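Local coordinates for protein PKS (Streptomyces sp. CNQ431, PDB 5YDA) that probably selects and transfers acyl building blocks in splenocin biosynthesis, as the broadly selective acyltransferase domain of a larger polyketide synthase, at residues A[226-231]-A[303-308]; A[145-150]-A[214-219]. All blocks are in the same frame, centred on the assembly; numbering follows the deposited sequence.

Interaction 1. Residues A[226-231]-A[303-308]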
# COMPACT_ATOMS: atom_id res chain seq x y z
N ILE A 226 2.32 18.88 -0.91
CA ILE A 226 3.33 18.57 0.10
C ILE A 226 4.04 19.84 0.56
O ILE A 226 4.21 20.07 1.76
CB ILE A 226 4.32 17.53 -0.45
CG1 ILE A 226 3.60 16.19 -0.65
CG2 ILE A 226 5.56 17.43 0.42
CD1 ILE A 226 4.29 15.27 -1.64
N ARG A 227 4.45 20.69 -0.38
CA ARG A 227 5.15 21.92 0.01
C ARG A 227 4.25 22.84 0.82
O ARG A 227 4.71 23.47 1.78
CB ARG A 227 5.67 22.67 -1.22
CG ARG A 227 6.71 21.92 -2.02
CD ARG A 227 7.13 22.75 -3.21
NE ARG A 227 8.31 22.17 -3.85
CZ ARG A 227 8.37 21.84 -5.12
NH1 ARG A 227 7.31 22.05 -5.91
NH2 ARG A 227 9.48 21.33 -5.62
N LEU A 228 2.97 22.95 0.44
CA LEU A 228 2.05 23.80 1.18
C LEU A 228 1.79 23.25 2.59
O LEU A 228 1.69 24.02 3.55
CB LEU A 228 0.73 23.96 0.42
CG LEU A 228 0.84 24.81 -0.86
CD1 LEU A 228 -0.45 24.74 -1.67
CD2 LEU A 228 1.18 26.27 -0.53
N ILE A 229 1.68 21.93 2.74
CA ILE A 229 1.54 21.37 4.07
C ILE A 229 2.80 21.63 4.89
O ILE A 229 2.73 22.12 6.02
CB ILE A 229 1.19 19.88 4.00
CG1 ILE A 229 -0.29 19.70 3.62
CG2 ILE A 229 1.47 19.20 5.33
CD1 ILE A 229 -0.66 18.32 3.12
N ALA A 230 3.97 21.33 4.32
CA ALA A 230 5.22 21.49 5.07
C ALA A 230 5.45 22.94 5.47
O ALA A 230 5.92 23.21 6.58
CB ALA A 230 6.41 20.97 4.26
N SER A 231 5.10 23.89 4.61
CA SER A 231 5.36 25.28 4.95
C SER A 231 4.40 25.79 6.02
O SER A 231 4.69 26.82 6.64
CB SER A 231 5.29 26.18 3.71
OG SER A 231 3.94 26.37 3.28
N ASP A 303 -5.46 26.08 7.22
CA ASP A 303 -6.44 27.06 6.73
C ASP A 303 -5.84 28.12 5.80
O ASP A 303 -6.39 28.32 4.71
CB ASP A 303 -7.16 27.73 7.90
CG ASP A 303 -8.25 26.87 8.50
OD1 ASP A 303 -8.71 25.92 7.83
OD2 ASP A 303 -8.67 27.15 9.64
N PRO A 304 -4.73 28.79 6.13
CA PRO A 304 -4.20 29.82 5.22
C PRO A 304 -3.84 29.34 3.81
O PRO A 304 -3.77 30.18 2.91
CB PRO A 304 -2.96 30.34 5.96
CG PRO A 304 -3.22 30.05 7.41
CD PRO A 304 -3.96 28.73 7.39
N ILE A 305 -3.60 28.05 3.57
CA ILE A 305 -3.18 27.60 2.24
C ILE A 305 -4.26 26.86 1.48
O ILE A 305 -4.01 26.39 0.37
CB ILE A 305 -1.89 26.75 2.28
CG1 ILE A 305 -2.01 25.57 3.25
CG2 ILE A 305 -0.71 27.63 2.69
CD1 ILE A 305 -2.85 24.36 2.76
N LEU A 306 -5.47 26.74 2.04
CA LEU A 306 -6.50 25.94 1.39
C LEU A 306 -6.89 26.53 0.03
O LEU A 306 -7.00 25.81 -0.97
CB LEU A 306 -7.73 25.82 2.29
CG LEU A 306 -7.56 24.95 3.55
CD1 LEU A 306 -8.87 24.85 4.31
CD2 LEU A 306 -7.04 23.56 3.17
N GLU A 307 -7.12 27.85 -0.01
CA GLU A 307 -7.56 28.47 -1.26
C GLU A 307 -6.45 28.43 -2.31
O GLU A 307 -6.69 28.08 -3.47
CB GLU A 307 -8.03 29.91 -1.01
CG GLU A 307 -9.43 30.00 -0.43
CD GLU A 307 -10.51 29.78 -1.49
OE1 GLU A 307 -11.32 30.68 -1.72
OE2 GLU A 307 -10.57 28.70 -2.09
N SER A 308 -5.23 28.74 -1.90
CA SER A 308 -4.11 28.58 -2.82
C SER A 308 -4.01 27.15 -3.33
O SER A 308 -3.67 26.91 -4.50
CB SER A 308 -2.82 28.98 -2.13
OG SER A 308 -1.75 28.49 -2.92
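I305 lies against L228 where the chain enters and leaves the small, ferredoxin-like subdomain of the acyltransferase fold. Residues 226-231 lie in the C-terminal part of the helix that leads into its four-stranded antiparallel sheet, and residues 303-308 come after that sheet's last strand, 288-290, and run into helix 306-313. The backbones come nearest at this pair, 6.6 Å between the CA atoms of L228 and I305, and the contact across it is small, 177 Å² buried on both sides together.

The isoleucine can be traced outward. Its CB already touches the leucine, 4.2 Å from L228 CD2. The CG2 branch meets the same methyl at 4.0 Å, measured from I305 CG2 to L228 CD2. On the other branch, I305 CG1 stands between the backbone N and the carbonyl carbon (chi1 54°), which turns it toward the leucine backbone, 4.0 Å from L228 O. That oxygen accepts a hydrogen bond from the hydroxyl of S232, a residue that I305 also touches. At the tip, I305 CD1 comes to 4.3 Å from L228 CB. The two side chains therefore slide past one another in opposite directions instead of meeting end to end.

No hydrogen bond links the segments, and the contact stays at the surface. Beside it, D303 forms a salt bridge with R350, while L306 N bonds back to D303 O. Three residues beyond I305, the S308 hydroxyl sits anti to the backbone N (chi1 165°), and S308 OG lies in loose van der Waals contact with L228 CD1, 4.2 Å away.

Interaction 2. Residues A[145-150]-A[214-219]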
# COMPACT_ATOMS: atom_id res chain seq x y z
N ALA A 145 9.27 10.35 -13.23
CA ALA A 145 10.41 11.23 -12.95
C ALA A 145 10.54 12.31 -14.03
O ALA A 145 10.82 13.48 -13.71
CB ALA A 145 11.70 10.41 -12.84
N ALA A 146 10.32 11.95 -15.30
CA ALA A 146 10.41 12.95 -16.37
C ALA A 146 9.30 13.98 -16.24
O ALA A 146 9.56 15.18 -16.35
CB ALA A 146 10.36 12.28 -17.74
N VAL A 147 8.07 13.54 -15.97
CA VAL A 147 6.98 14.49 -15.82
C VAL A 147 7.24 15.44 -14.66
O VAL A 147 6.89 16.62 -14.72
CB VAL A 147 5.64 13.75 -15.65
CG1 VAL A 147 4.55 14.72 -15.20
CG2 VAL A 147 5.25 13.08 -16.96
N LEU A 148 7.90 14.95 -13.59
CA LEU A 148 8.04 15.68 -12.34
C LEU A 148 9.19 16.68 -12.31
O LEU A 148 9.24 17.52 -11.41
CB LEU A 148 8.27 14.71 -11.18
CG LEU A 148 7.22 14.45 -10.12
CD1 LEU A 148 7.86 13.55 -9.10
CD2 LEU A 148 6.72 15.72 -9.47
N ARG A 149 10.14 16.57 -13.23
CA ARG A 149 11.34 17.40 -13.12
C ARG A 149 11.05 18.90 -13.02
O ARG A 149 11.69 19.57 -12.19
CB ARG A 149 12.29 17.11 -14.29
CG ARG A 149 13.68 17.72 -14.06
CD ARG A 149 14.65 17.39 -15.18
NE ARG A 149 14.94 15.96 -15.28
CZ ARG A 149 16.08 15.41 -14.88
NH1 ARG A 149 16.26 14.10 -15.04
NH2 ARG A 149 17.06 16.15 -14.35
N PRO A 150 10.15 19.49 -13.81
CA PRO A 150 9.92 20.94 -13.67
C PRO A 150 9.31 21.33 -12.33
O PRO A 150 9.66 22.38 -11.78
CB PRO A 150 9.00 21.28 -14.84
CG PRO A 150 8.45 19.98 -15.33
CD PRO A 150 9.46 18.94 -15.00
N GLU A 214 -5.50 12.13 -13.85
CA GLU A 214 -4.45 11.66 -14.74
C GLU A 214 -3.12 11.78 -14.01
O GLU A 214 -2.83 12.83 -13.42
CB GLU A 214 -4.43 12.45 -16.04
CG GLU A 214 -5.77 12.44 -16.77
CD GLU A 214 -5.80 13.35 -18.00
OE1 GLU A 214 -4.72 13.84 -18.42
OE2 GLU A 214 -6.90 13.58 -18.54
N ILE A 215 -2.32 10.71 -14.06
CA ILE A 215 -1.09 10.68 -13.27
C ILE A 215 -0.20 11.87 -13.63
O ILE A 215 0.34 12.54 -12.73
CB ILE A 215 -0.35 9.33 -13.45
CG1 ILE A 215 0.94 9.29 -12.64
CG2 ILE A 215 -0.04 9.03 -14.92
CD1 ILE A 215 0.74 9.48 -11.14
N ASP A 216 -0.09 12.20 -14.92
CA ASP A 216 0.79 13.30 -15.33
C ASP A 216 0.33 14.65 -14.78
O ASP A 216 1.16 15.51 -14.48
CB ASP A 216 0.88 13.39 -16.85
CG ASP A 216 1.71 12.27 -17.46
OD1 ASP A 216 2.12 11.34 -16.73
OD2 ASP A 216 1.96 12.33 -18.68
N GLU A 217 -0.99 14.86 -14.67
CA GLU A 217 -1.47 16.10 -14.07
C GLU A 217 -1.38 16.08 -12.55
O GLU A 217 -1.14 17.12 -11.94
CB GLU A 217 -2.92 16.38 -14.49
CG GLU A 217 -3.17 16.47 -15.98
CD GLU A 217 -4.62 16.85 -16.29
OE1 GLU A 217 -4.86 17.52 -17.33
OE2 GLU A 217 -5.53 16.48 -15.49
N ALA A 218 -1.58 14.90 -11.93
CA ALA A 218 -1.57 14.81 -10.47
C ALA A 218 -0.17 15.05 -9.90
O ALA A 218 -0.03 15.74 -8.88
CB ALA A 218 -2.10 13.45 -10.02
N LEU A 219 0.87 14.52 -10.56
CA LEU A 219 2.23 14.60 -10.04
C LEU A 219 2.64 16.00 -9.56
O LEU A 219 3.01 16.14 -8.39
CB LEU A 219 3.20 14.06 -11.10
CG LEU A 219 3.26 12.54 -11.27
CD1 LEU A 219 3.99 12.19 -12.56
CD2 LEU A 219 3.96 11.89 -10.07
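V147 spreads its two methyls over D216 and the neighbouring turn of helix 215-231. V147 CG2 sits over the flat face of the carboxylate, 3.7 Å from D216 CG, with both oxygens at similar range. CG1, anti to the backbone N of V147 (chi1 168°), points at the other helix and lies 3.6 Å from D216 O and 3.7 Å from L219 CD1. The carboxylate is not left to this apolar neighbour alone: D216 OD1 forms a salt bridge with R143, one turn earlier on helix 135-152, so charge and methyl packing join the same pair of helices. This is helix-on-helix packing within the larger, alpha/beta-hydrolase-like subdomain of the acyltransferase. The short axes run 9.4 Å apart in roughly the same direction, crossing at -34°. Further in, L148 meets L219 at about a right angle, with L148 CG 4.1 Å from L219 CD2, while L148 CD2 reaches the backbone at L219 O, 3.9 Å away. L148 also packs on L156. From helix 169-188, F176 and V177 press on L219, whose CD1 still reaches V147 CB at 3.8 Å.

How the interactions relate
Both interactions draw on helix 215-231, using different ends of it: interaction 2 engages its first turn, against helix 135-152, and interaction 1 its last turns, against the start of helix 306-313. Their centres are 20 Å apart and their nearest atoms about 6 Å, without touching. Along the chain they come in series, since 145-150 and 214-219 have met before 226-231 is reached. One helix is thus packed within the larger subdomain at its beginning and, at its end, meets the chain returning from the small antiparallel-sheet subdomain. Such a shared helix illustrates how one secondary-structure element can carry successive long-range contacts, one inside a subdomain and one where the chain passes to and from the next.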